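Local coordinates for protein 2-oxoglutarate carboxylase small subunit (PDB 7KCT) that forms a biotin-carboxylase-like subunit with an ATP-grasp domain and holds adenosine-5'-diphosphate, a magnesium ion and bicarbonate, at residues G20-R25 against V303-T308; E218-G223 against V314-W319; Y341-R346 against N432-K437; T446-L449 against H454-D457. One frame throughout, in Å; residues are numbered along the deposited sequence.

Interaction 1 (G20-R25 against V303-T308); sequences GEIACR and VEHPVT. With ADP (adenosine-5'-diphosphate), chain D.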
# COMPACT_ATOMS: atom_id res chain seq x y z
N GLY A 20 -6.70 -17.99 3.90
CA GLY A 20 -6.70 -17.09 2.77
C GLY A 20 -6.38 -15.67 3.20
O GLY A 20 -5.72 -15.44 4.20
N GLU A 21 -6.90 -14.71 2.46
CA GLU A 21 -6.48 -13.32 2.68
C GLU A 21 -6.88 -12.80 4.05
O GLU A 21 -6.16 -11.97 4.63
CB GLU A 21 -7.04 -12.40 1.59
CG GLU A 21 -8.56 -12.18 1.55
CD GLU A 21 -9.00 -10.98 2.35
OE1 GLU A 21 -8.12 -10.26 2.91
OE2 GLU A 21 -10.24 -10.73 2.41
N ILE A 22 -8.06 -13.20 4.55
CA ILE A 22 -8.53 -12.65 5.83
C ILE A 22 -7.71 -13.24 6.97
O ILE A 22 -7.46 -12.58 7.98
CB ILE A 22 -10.05 -12.90 5.97
CG1 ILE A 22 -10.61 -12.19 7.19
CG2 ILE A 22 -10.42 -14.39 6.10
CD1 ILE A 22 -10.44 -10.67 7.21
N ALA A 23 -7.27 -14.50 6.85
CA ALA A 23 -6.43 -15.02 7.92
C ALA A 23 -5.11 -14.25 7.94
O ALA A 23 -4.64 -13.87 9.02
CB ALA A 23 -6.23 -16.53 7.76
N CYS A 24 -4.58 -13.89 6.76
CA CYS A 24 -3.36 -13.09 6.73
C CYS A 24 -3.57 -11.71 7.31
O CYS A 24 -2.72 -11.21 8.06
CB CYS A 24 -2.82 -13.00 5.30
SG CYS A 24 -2.24 -14.62 4.65
N ARG A 25 -4.69 -11.08 6.99
CA ARG A 25 -5.05 -9.77 7.53
C ARG A 25 -5.12 -9.78 9.04
O ARG A 25 -4.64 -8.85 9.71
CB ARG A 25 -6.40 -9.35 6.91
CG ARG A 25 -7.05 -8.17 7.60
CD ARG A 25 -6.40 -6.88 7.15
NE ARG A 25 -6.95 -5.68 7.76
CZ ARG A 25 -6.46 -5.09 8.84
NH1 ARG A 25 -5.42 -5.62 9.48
NH2 ARG A 25 -7.01 -3.94 9.25
N VAL A 303 -15.58 -8.47 3.92
CA VAL A 303 -14.50 -8.45 2.93
C VAL A 303 -14.01 -7.05 2.64
O VAL A 303 -12.80 -6.78 2.63
CB VAL A 303 -15.01 -9.14 1.64
CG1 VAL A 303 -14.04 -8.95 0.45
CG2 VAL A 303 -15.19 -10.65 1.90
N GLU A 304 -14.93 -6.11 2.46
CA GLU A 304 -14.66 -4.79 1.94
C GLU A 304 -14.35 -3.75 3.01
O GLU A 304 -14.29 -2.54 2.69
CB GLU A 304 -15.85 -4.35 1.07
CG GLU A 304 -17.22 -4.24 1.82
CD GLU A 304 -18.13 -5.50 1.81
OE1 GLU A 304 -17.66 -6.64 1.61
OE2 GLU A 304 -19.37 -5.36 1.99
N HIS A 305 -14.06 -4.18 4.24
CA HIS A 305 -13.71 -3.21 5.28
C HIS A 305 -12.53 -2.31 4.93
O HIS A 305 -12.45 -1.21 5.50
CB HIS A 305 -13.44 -3.92 6.62
CG HIS A 305 -12.12 -4.63 6.70
ND1 HIS A 305 -12.00 -5.96 6.35
CD2 HIS A 305 -10.89 -4.23 7.10
CE1 HIS A 305 -10.73 -6.34 6.49
NE2 HIS A 305 -10.04 -5.30 6.94
N PRO A 306 -11.57 -2.70 4.08
CA PRO A 306 -10.44 -1.79 3.84
C PRO A 306 -10.82 -0.45 3.22
O PRO A 306 -10.17 0.54 3.57
CB PRO A 306 -9.51 -2.61 2.92
CG PRO A 306 -9.78 -4.03 3.35
CD PRO A 306 -11.30 -4.05 3.54
N VAL A 307 -11.86 -0.34 2.38
CA VAL A 307 -12.13 0.98 1.82
C VAL A 307 -12.48 1.96 2.93
O VAL A 307 -12.13 3.14 2.87
CB VAL A 307 -13.25 0.95 0.75
CG1 VAL A 307 -12.81 0.13 -0.47
CG2 VAL A 307 -14.60 0.49 1.28
N THR A 308 -13.17 1.49 3.95
CA THR A 308 -13.52 2.34 5.08
C THR A 308 -12.30 2.73 5.89
O THR A 308 -12.21 3.87 6.37
CB THR A 308 -14.55 1.65 5.97
OG1 THR A 308 -15.76 1.42 5.21
CG2 THR A 308 -14.80 2.53 7.23
PB ADP D . -19.16 -9.66 2.55
O1B ADP D . -18.09 -9.77 3.61
O2B ADP D . -19.52 -8.34 1.92
O3B ADP D . -20.32 -10.60 2.72
PA ADP D . -19.08 -11.85 0.61
O1A ADP D . -18.34 -12.65 -0.41
O2A ADP D . -20.59 -11.90 0.78
O3A ADP D . -18.51 -10.43 0.99
O5' ADP D . -18.66 -12.99 2.17
C5' ADP D . -17.40 -13.76 1.96
C4' ADP D . -17.50 -15.17 2.34
O4' ADP D . -18.45 -15.47 3.33
C3' ADP D . -17.94 -15.87 0.92
O3' ADP D . -17.31 -17.03 0.82
C2' ADP D . -19.48 -15.96 1.25
O2' ADP D . -20.06 -17.04 0.68
C1' ADP D . -19.33 -16.33 2.76
N9 ADP D . -20.53 -15.98 3.62
C8 ADP D . -21.23 -14.75 3.73
N7 ADP D . -22.28 -14.80 4.59
C5 ADP D . -22.24 -16.09 5.08
C6 ADP D . -23.07 -16.75 6.01
N6 ADP D . -24.13 -16.08 6.60
N1 ADP D . -22.84 -18.06 6.34
C2 ADP D . -21.77 -18.64 5.68
N3 ADP D . -20.89 -18.15 4.77
C4 ADP D . -21.16 -16.84 4.50
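Just behind the ADP pocket, whose V303 and E304 lie in segment 303-308, R25 and H305 join the two segments by a side-chain bond. R25 NE donates to H305 NE2 over 3.2 Å, with an N-H...N angle of 149°. The donor lies in the imidazole plane, but the acceptor is tilted out of the guanidinium plane. The H305 ring is steered on its other side, since ND1 bonds to the Q302 carbonyl. P306 CD covers one face, sitting 3.3 Å above the plane over the ring centre. R25 has stronger partners at its far end: NH2 makes salt bridges to E309 and D315, so the histidine takes the side of a guanidinium that carboxylates already hold. I22 comes only loosely near, its CD1 4.4 Å from H305 CE1.

Two residues before the histidine, V303 N donates to ADP O1B at 2.8 Å and 168°, a nearly straight bond from a loop amide. V303 CG2 rests 3.4 Å from ADP O3A. Helix 20-32 of the Rossmann-like N-terminal domain is thus joined to the start of helix 305-312, directly after the ADP-binding loop, consistent with the domain interface of a biotin-carboxylase-type ATP-grasp protein.

Interaction 2 (E218-G223 against V314-W319); sequences EFQVLG and VDIVKW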
# COMPACT_ATOMS: atom_id res chain seq x y z
N GLU A 218 -24.13 0.51 2.58
CA GLU A 218 -23.98 -0.19 3.86
C GLU A 218 -23.14 0.65 4.81
O GLU A 218 -22.21 1.35 4.39
CB GLU A 218 -23.36 -1.59 3.66
CG GLU A 218 -21.95 -1.52 3.16
CD GLU A 218 -21.38 -2.88 2.90
OE1 GLU A 218 -22.18 -3.83 2.81
OE2 GLU A 218 -20.14 -2.98 2.76
N PHE A 219 -23.54 0.63 6.09
CA PHE A 219 -22.90 1.42 7.13
C PHE A 219 -22.09 0.52 8.06
O PHE A 219 -22.59 -0.49 8.56
CB PHE A 219 -23.93 2.18 7.99
CG PHE A 219 -24.35 3.48 7.40
CD1 PHE A 219 -25.32 3.53 6.42
CD2 PHE A 219 -23.77 4.64 7.79
CE1 PHE A 219 -25.70 4.73 5.86
CE2 PHE A 219 -24.15 5.85 7.21
CZ PHE A 219 -25.12 5.87 6.25
N GLN A 220 -20.89 0.97 8.37
CA GLN A 220 -19.96 0.27 9.23
C GLN A 220 -20.13 0.79 10.65
O GLN A 220 -20.08 2.01 10.87
CB GLN A 220 -18.54 0.54 8.75
CG GLN A 220 -17.44 -0.05 9.57
CD GLN A 220 -17.39 -1.55 9.46
OE1 GLN A 220 -17.07 -2.10 8.40
NE2 GLN A 220 -17.69 -2.22 10.57
N VAL A 221 -20.37 -0.12 11.59
CA VAL A 221 -20.37 0.29 13.00
C VAL A 221 -19.23 -0.41 13.72
O VAL A 221 -18.78 -1.49 13.31
CB VAL A 221 -21.71 0.03 13.71
CG1 VAL A 221 -22.89 0.67 12.94
CG2 VAL A 221 -21.94 -1.43 13.92
N LEU A 222 -18.76 0.23 14.79
CA LEU A 222 -17.71 -0.28 15.68
C LEU A 222 -18.06 0.13 17.11
O LEU A 222 -18.25 1.32 17.37
CB LEU A 222 -16.35 0.29 15.26
CG LEU A 222 -15.11 -0.25 15.95
CD1 LEU A 222 -14.92 -1.70 15.62
CD2 LEU A 222 -13.86 0.53 15.53
N GLY A 223 -18.19 -0.84 18.03
CA GLY A 223 -18.49 -0.54 19.42
C GLY A 223 -17.57 -1.29 20.38
O GLY A 223 -17.08 -2.37 20.07
N VAL A 314 -9.11 4.43 10.47
CA VAL A 314 -9.36 3.54 11.60
C VAL A 314 -9.04 2.10 11.19
O VAL A 314 -9.63 1.57 10.25
CB VAL A 314 -10.82 3.68 12.08
CG1 VAL A 314 -11.17 2.67 13.12
CG2 VAL A 314 -11.04 5.08 12.62
N ASP A 315 -8.11 1.45 11.90
CA ASP A 315 -7.78 0.03 11.66
C ASP A 315 -8.83 -0.85 12.33
O ASP A 315 -8.78 -1.09 13.55
CB ASP A 315 -6.38 -0.25 12.18
CG ASP A 315 -5.92 -1.64 11.89
OD1 ASP A 315 -6.79 -2.56 11.77
OD2 ASP A 315 -4.68 -1.81 11.83
N ILE A 316 -9.82 -1.31 11.57
CA ILE A 316 -10.98 -1.99 12.15
C ILE A 316 -10.61 -3.34 12.78
O ILE A 316 -11.13 -3.72 13.84
CB ILE A 316 -12.07 -2.14 11.09
CG1 ILE A 316 -12.60 -0.78 10.63
CG2 ILE A 316 -13.15 -3.04 11.65
CD1 ILE A 316 -13.35 -0.91 9.25
N VAL A 317 -9.78 -4.14 12.11
CA VAL A 317 -9.43 -5.45 12.65
C VAL A 317 -8.62 -5.31 13.95
O VAL A 317 -8.83 -6.06 14.91
CB VAL A 317 -8.67 -6.27 11.60
CG1 VAL A 317 -8.22 -7.61 12.14
CG2 VAL A 317 -9.57 -6.54 10.40
N LYS A 318 -7.61 -4.43 13.96
CA LYS A 318 -6.87 -4.22 15.19
C LYS A 318 -7.82 -3.80 16.32
O LYS A 318 -7.68 -4.27 17.46
CB LYS A 318 -5.76 -3.19 14.97
CG LYS A 318 -4.73 -3.19 16.08
CD LYS A 318 -3.57 -2.23 15.85
CE LYS A 318 -2.62 -2.69 14.78
NZ LYS A 318 -1.36 -1.87 14.79
N TRP A 319 -8.80 -2.93 16.01
CA TRP A 319 -9.76 -2.51 17.03
C TRP A 319 -10.64 -3.67 17.47
O TRP A 319 -10.95 -3.79 18.66
CB TRP A 319 -10.63 -1.31 16.53
CG TRP A 319 -9.91 -0.05 16.86
CD1 TRP A 319 -9.31 0.82 15.99
CD2 TRP A 319 -9.63 0.46 18.18
NE1 TRP A 319 -8.66 1.80 16.68
CE2 TRP A 319 -8.88 1.63 18.03
CE3 TRP A 319 -9.99 0.05 19.48
CZ2 TRP A 319 -8.44 2.40 19.12
CZ3 TRP A 319 -9.58 0.81 20.56
CH2 TRP A 319 -8.80 1.97 20.37
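D315 OD1 is gripped twice at the start of the helix that brings I316 over Q220 of the strand. K318 N donates to it over 3.0 Å at 166°, an N-cap bond that meets the oxygen from above the carboxylate plane. R25 NH2, from helix 20-32, adds a salt bridge to the same oxygen. With CG anti to the backbone N (chi1 -176°), the D315 side chain turns from the strand and folds back over the first turn of its helix.

On the strand side, Q220 and I316 approach from opposite directions, and I316 CD1 comes within 4.0 Å of Q220 OE1. The amide is held at both ends: OE1 accepts from R235 NH1, and NE2 donates to the V221 carbonyl at 3.0 Å. That carbonyl lies in the amide plane of Q220, whereas NE2 stands above the carbonyl plane, so the glutamine is pinned with its apolar chain and amide beside the isoleucine methyl.

Two residues on, L222 supplies the apolar part through a single methyl. Its CD2 meets V314 CG1 tip to tip at 4.2 Å and touches W319 CB at 3.8 Å, crossing that side chain at about a right angle. The indole itself leads away from the strand, and R322 lies against it in a cation-pi contact. L232 of the adjoining strand backs both V314 and I316. Helix 316-324 thus covers one face of the four-stranded antiparallel sheet, the layered helix-on-sheet build found in ATP-grasp domains.

Interaction 3 (Y341-R346 against N432-K437); sequences YSIECR and NIMKDK. With ADP (adenosine-5'-diphosphate), chain D.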
# COMPACT_ATOMS: atom_id res chain seq x y z
N TYR A 341 -11.47 9.33 -1.30
CA TYR A 341 -12.22 8.26 -1.91
C TYR A 341 -11.34 7.03 -2.05
O TYR A 341 -10.16 7.15 -2.37
CB TYR A 341 -12.70 8.67 -3.31
CG TYR A 341 -13.76 9.73 -3.30
CD1 TYR A 341 -13.41 11.07 -3.32
CD2 TYR A 341 -15.10 9.40 -3.26
CE1 TYR A 341 -14.39 12.05 -3.31
CE2 TYR A 341 -16.08 10.37 -3.23
CZ TYR A 341 -15.72 11.70 -3.24
OH TYR A 341 -16.70 12.67 -3.22
N SER A 342 -11.93 5.86 -1.86
CA SER A 342 -11.26 4.58 -1.91
C SER A 342 -12.13 3.60 -2.66
O SER A 342 -13.35 3.61 -2.52
CB SER A 342 -10.93 4.11 -0.48
OG SER A 342 -10.40 2.80 -0.48
N ILE A 343 -11.49 2.75 -3.45
CA ILE A 343 -12.16 1.75 -4.26
C ILE A 343 -11.44 0.43 -4.01
O ILE A 343 -10.20 0.40 -3.98
CB ILE A 343 -12.11 2.12 -5.76
CG1 ILE A 343 -12.66 3.52 -6.04
CG2 ILE A 343 -12.93 1.16 -6.59
CD1 ILE A 343 -12.53 3.96 -7.52
N GLU A 344 -12.21 -0.64 -3.88
CA GLU A 344 -11.73 -1.99 -3.78
C GLU A 344 -12.30 -2.82 -4.91
O GLU A 344 -13.51 -2.82 -5.16
CB GLU A 344 -12.12 -2.63 -2.41
CG GLU A 344 -11.96 -4.18 -2.39
CD GLU A 344 -12.23 -4.81 -1.01
OE1 GLU A 344 -13.26 -5.52 -0.79
OE2 GLU A 344 -11.38 -4.64 -0.14
N CYS A 345 -11.45 -3.62 -5.52
CA CYS A 345 -11.86 -4.58 -6.53
C CYS A 345 -11.48 -5.97 -6.06
O CYS A 345 -10.36 -6.19 -5.60
CB CYS A 345 -11.27 -4.27 -7.89
SG CYS A 345 -11.78 -2.71 -8.62
N ARG A 346 -12.42 -6.90 -6.15
CA ARG A 346 -12.17 -8.30 -5.82
C ARG A 346 -11.57 -8.96 -7.04
O ARG A 346 -12.18 -8.94 -8.12
CB ARG A 346 -13.44 -9.02 -5.41
CG ARG A 346 -14.14 -8.29 -4.30
CD ARG A 346 -15.02 -9.23 -3.55
NE ARG A 346 -15.82 -8.55 -2.54
CZ ARG A 346 -16.62 -9.21 -1.73
NH1 ARG A 346 -16.68 -10.53 -1.84
NH2 ARG A 346 -17.38 -8.55 -0.85
N ASN A 432 -12.23 -2.76 -17.55
CA ASN A 432 -13.24 -2.14 -18.42
C ASN A 432 -14.24 -1.32 -17.60
O ASN A 432 -14.76 -0.32 -18.08
CB ASN A 432 -13.96 -3.20 -19.24
CG ASN A 432 -13.15 -3.69 -20.44
OD1 ASN A 432 -12.23 -3.03 -20.88
ND2 ASN A 432 -13.51 -4.83 -20.98
N ILE A 433 -14.60 -1.79 -16.40
CA ILE A 433 -15.45 -0.99 -15.53
C ILE A 433 -14.80 0.35 -15.22
O ILE A 433 -15.44 1.41 -15.33
CB ILE A 433 -15.78 -1.79 -14.25
CG1 ILE A 433 -16.52 -3.09 -14.61
CG2 ILE A 433 -16.59 -0.94 -13.31
CD1 ILE A 433 -16.83 -4.02 -13.43
N MET A 434 -13.51 0.33 -14.88
CA MET A 434 -12.83 1.58 -14.57
C MET A 434 -12.78 2.51 -15.78
O MET A 434 -12.74 3.73 -15.62
CB MET A 434 -11.41 1.30 -14.08
CG MET A 434 -11.31 0.48 -12.78
SD MET A 434 -12.26 1.25 -11.43
CE MET A 434 -13.29 -0.09 -10.85
N LYS A 435 -12.79 1.97 -17.00
CA LYS A 435 -12.81 2.80 -18.20
C LYS A 435 -14.22 3.21 -18.64
O LYS A 435 -14.38 3.99 -19.59
CB LYS A 435 -12.15 2.03 -19.35
CG LYS A 435 -10.67 1.81 -19.23
CD LYS A 435 -10.26 0.82 -20.34
CE LYS A 435 -8.77 0.73 -20.47
NZ LYS A 435 -8.38 -0.33 -21.44
N ASP A 436 -15.25 2.65 -18.03
CA ASP A 436 -16.60 2.89 -18.50
C ASP A 436 -17.10 4.28 -18.09
O ASP A 436 -16.96 4.68 -16.94
CB ASP A 436 -17.53 1.82 -17.95
CG ASP A 436 -19.00 2.13 -18.21
OD1 ASP A 436 -19.37 2.19 -19.39
OD2 ASP A 436 -19.78 2.28 -17.24
N LYS A 437 -17.71 5.01 -19.04
CA LYS A 437 -18.14 6.37 -18.75
C LYS A 437 -19.17 6.41 -17.62
O LYS A 437 -19.13 7.30 -16.78
CB LYS A 437 -18.77 7.06 -19.95
CG LYS A 437 -19.04 8.57 -19.86
CD LYS A 437 -19.89 9.01 -21.08
CE LYS A 437 -19.73 10.57 -21.25
NZ LYS A 437 -19.68 11.35 -20.03
PB ADP D . -19.16 -9.66 2.55
O1B ADP D . -18.09 -9.77 3.61
O2B ADP D . -19.52 -8.34 1.92
O3B ADP D . -20.32 -10.60 2.72
PA ADP D . -19.08 -11.85 0.61
O1A ADP D . -18.34 -12.65 -0.41
O2A ADP D . -20.59 -11.90 0.78
O3A ADP D . -18.51 -10.43 0.99
O5' ADP D . -18.66 -12.99 2.17
C5' ADP D . -17.40 -13.76 1.96
C4' ADP D . -17.50 -15.17 2.34
O4' ADP D . -18.45 -15.47 3.33
C3' ADP D . -17.94 -15.87 0.92
O3' ADP D . -17.31 -17.03 0.82
C2' ADP D . -19.48 -15.96 1.25
O2' ADP D . -20.06 -17.04 0.68
C1' ADP D . -19.33 -16.33 2.76
N9 ADP D . -20.53 -15.98 3.62
C8 ADP D . -21.23 -14.75 3.73
N7 ADP D . -22.28 -14.80 4.59
C5 ADP D . -22.24 -16.09 5.08
C6 ADP D . -23.07 -16.75 6.01
N6 ADP D . -24.13 -16.08 6.60
N1 ADP D . -22.84 -18.06 6.34
C2 ADP D . -21.77 -18.64 5.68
N3 ADP D . -20.89 -18.15 4.77
C4 ADP D . -21.16 -16.84 4.50
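I343 is the first residue of segment 341-346 to meet the helix: its CG2 lies 4.5 Å from M434 CE, a light apolar touch. W404 of helix 404-417 packs on the same isoleucine.

E344 turns to the other face of the strand. Its side chain leaves the M434 helix behind and lies against P306 and V307 of helix 305-312.

C345 turns back and makes the closer contact, its SG 3.8 Å from M434 CE. The methionine reaches it by a doubly bent chain (chi2 -55°, chi3 127°), which brings the terminal methyl up to the sheet although the side chain does not set out toward it. M411 lies against both C345 and M434, so the sulfur-methyl contact is part of a layer shared with helix 404-417.

R346 then crosses to the nucleotide side, extended from CG to NE. NH1 donates to ADP O1A at 3.0 Å and 161°, and NH2 to ADP O3A at 2.9 Å. A further bond from NH1 to O3A is long and weak. E248 takes NE and E304 shares NH2, so carboxylates fix the rotation of the guanidinium as it faces the phosphates. I343 and C345 thus face helices 404-417 and 427-435, while on the other face E344 meets helix 305-312 and R346 reaches ADP, as in a biotin carboxylase C-terminal domain, whose antiparallel sheet has helices on one face and the nucleotide site at the other.

Interaction 4 (T446-L449 against H454-D457); sequences TRYL and HVFD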
# COMPACT_ATOMS: atom_id res chain seq x y z
N THR A 446 -27.32 -1.88 -8.86
CA THR A 446 -27.03 -3.31 -8.74
C THR A 446 -27.23 -4.07 -10.04
O THR A 446 -26.74 -5.21 -10.15
CB THR A 446 -27.90 -3.95 -7.66
OG1 THR A 446 -29.28 -3.77 -8.01
CG2 THR A 446 -27.62 -3.26 -6.35
N ARG A 447 -27.90 -3.46 -11.01
CA ARG A 447 -28.12 -3.98 -12.36
C ARG A 447 -26.95 -3.66 -13.29
O ARG A 447 -26.97 -4.05 -14.46
CB ARG A 447 -29.41 -3.36 -12.96
CG ARG A 447 -30.65 -3.35 -12.02
CD ARG A 447 -30.95 -4.72 -11.42
NE ARG A 447 -31.05 -5.78 -12.42
CZ ARG A 447 -32.17 -6.13 -13.06
NH1 ARG A 447 -33.31 -5.50 -12.80
NH2 ARG A 447 -32.13 -7.10 -13.96
N TYR A 448 -25.94 -2.95 -12.79
CA TYR A 448 -24.85 -2.46 -13.63
C TYR A 448 -24.32 -3.49 -14.63
O TYR A 448 -24.15 -3.17 -15.81
CB TYR A 448 -23.70 -1.97 -12.76
CG TYR A 448 -22.55 -1.44 -13.58
CD1 TYR A 448 -22.51 -0.12 -13.98
CD2 TYR A 448 -21.54 -2.30 -14.01
CE1 TYR A 448 -21.44 0.36 -14.75
CE2 TYR A 448 -20.50 -1.85 -14.78
CZ TYR A 448 -20.45 -0.53 -15.14
OH TYR A 448 -19.39 -0.10 -15.89
N LEU A 449 -23.99 -4.71 -14.17
CA LEU A 449 -23.33 -5.66 -15.07
C LEU A 449 -24.30 -6.17 -16.15
O LEU A 449 -23.90 -6.38 -17.31
CB LEU A 449 -22.75 -6.82 -14.27
CG LEU A 449 -21.45 -6.51 -13.50
CD1 LEU A 449 -21.02 -7.70 -12.65
CD2 LEU A 449 -20.30 -6.06 -14.43
N HIS A 454 -20.78 -4.32 -22.60
CA HIS A 454 -19.49 -3.93 -23.16
C HIS A 454 -18.32 -4.20 -22.21
O HIS A 454 -17.17 -4.33 -22.66
CB HIS A 454 -19.53 -2.44 -23.51
CG HIS A 454 -18.33 -1.98 -24.26
ND1 HIS A 454 -17.76 -2.72 -25.28
CD2 HIS A 454 -17.57 -0.87 -24.12
CE1 HIS A 454 -16.71 -2.07 -25.75
NE2 HIS A 454 -16.58 -0.94 -25.07
N VAL A 455 -18.56 -4.30 -20.90
CA VAL A 455 -17.42 -4.48 -19.99
C VAL A 455 -16.91 -5.90 -20.09
O VAL A 455 -15.76 -6.17 -19.69
CB VAL A 455 -17.75 -4.03 -18.56
CG1 VAL A 455 -18.08 -2.57 -18.56
CG2 VAL A 455 -18.89 -4.86 -18.01
N PHE A 456 -17.68 -6.80 -20.66
CA PHE A 456 -17.21 -8.14 -20.94
C PHE A 456 -16.47 -8.28 -22.28
O PHE A 456 -16.04 -9.39 -22.61
CB PHE A 456 -18.36 -9.13 -20.93
CG PHE A 456 -19.11 -9.19 -19.63
CD1 PHE A 456 -20.03 -8.21 -19.30
CD2 PHE A 456 -18.90 -10.24 -18.73
CE1 PHE A 456 -20.76 -8.27 -18.09
CE2 PHE A 456 -19.58 -10.30 -17.54
CZ PHE A 456 -20.55 -9.31 -17.22
N ASP A 457 -16.27 -7.21 -23.03
CA ASP A 457 -15.58 -7.29 -24.31
C ASP A 457 -14.09 -7.07 -24.04
O ASP A 457 -13.66 -5.98 -23.67
CB ASP A 457 -16.12 -6.24 -25.29
CG ASP A 457 -17.62 -6.46 -25.69
OD1 ASP A 457 -18.10 -7.62 -25.71
OD2 ASP A 457 -18.30 -5.44 -25.99
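A weakly bonded helix around Y448 and L449 is followed, after four intervening residues, by a short 3-10 turn at 454-456. The CA atoms of L449 and V455 are nearest, 7.8 Å apart. D457 N closes the turn with a 3.0 Å bond to the H454 carbonyl, and H454 ND1 repeats the link between side chains, donating to D457 OD2 at 2.9 Å and 165°. The carboxylate is met on its anti side, near its plane.

V455 points at the helix and uses both methyls. CG2 meets L449 CD2 at 4.0 Å, the two side chains crossing at about a right angle. CG1 lies 3.9 Å from Y448 OH, in van der Waals contact alone; the hydroxyl's polar partner is D436, outside the two segments. Y448 reaches this far because its CG stands anti to the backbone N (chi1 -179°), which sends the ring out alongside the leucine; L449 CD2 sits at the edge of that ring, in its plane.

F456 turns its ring edge to the helix: CE1 is 3.7 Å from the L449 carbonyl oxygen, which lies close to the ring plane, and CZ is 4.3 Å from L449 CD2. L429 of helix 427-435 backs both V455 and F456. Across the contact the touch is apolar and ring-edge, so its hold rests on burial and shape, while N432 ND2, taking the V455 and D457 carbonyls, ties the turn to helix 427-435.

Interactions 1 and 3 both reach the same ADP, and they touch beside it, V303 CG1 packing 3.4 Å from R346 CZ. Interaction 2 connects to interaction 1 through R25, whose NH2 is 2.9 Å from D315 OD1, and through V317, whose CG2 packs 3.7 Å from H305 NE2. Interactions 1 and 2 interleave along the chain, their centres about 12 Å apart. Interaction 4 lies farther out, its centre about 25 Å from that of interaction 1, but it joins interaction 3 through a probable hydrogen bond between D436 OD2 and Y448 OH, 2.8 Å apart. T446 there touches a second ADP.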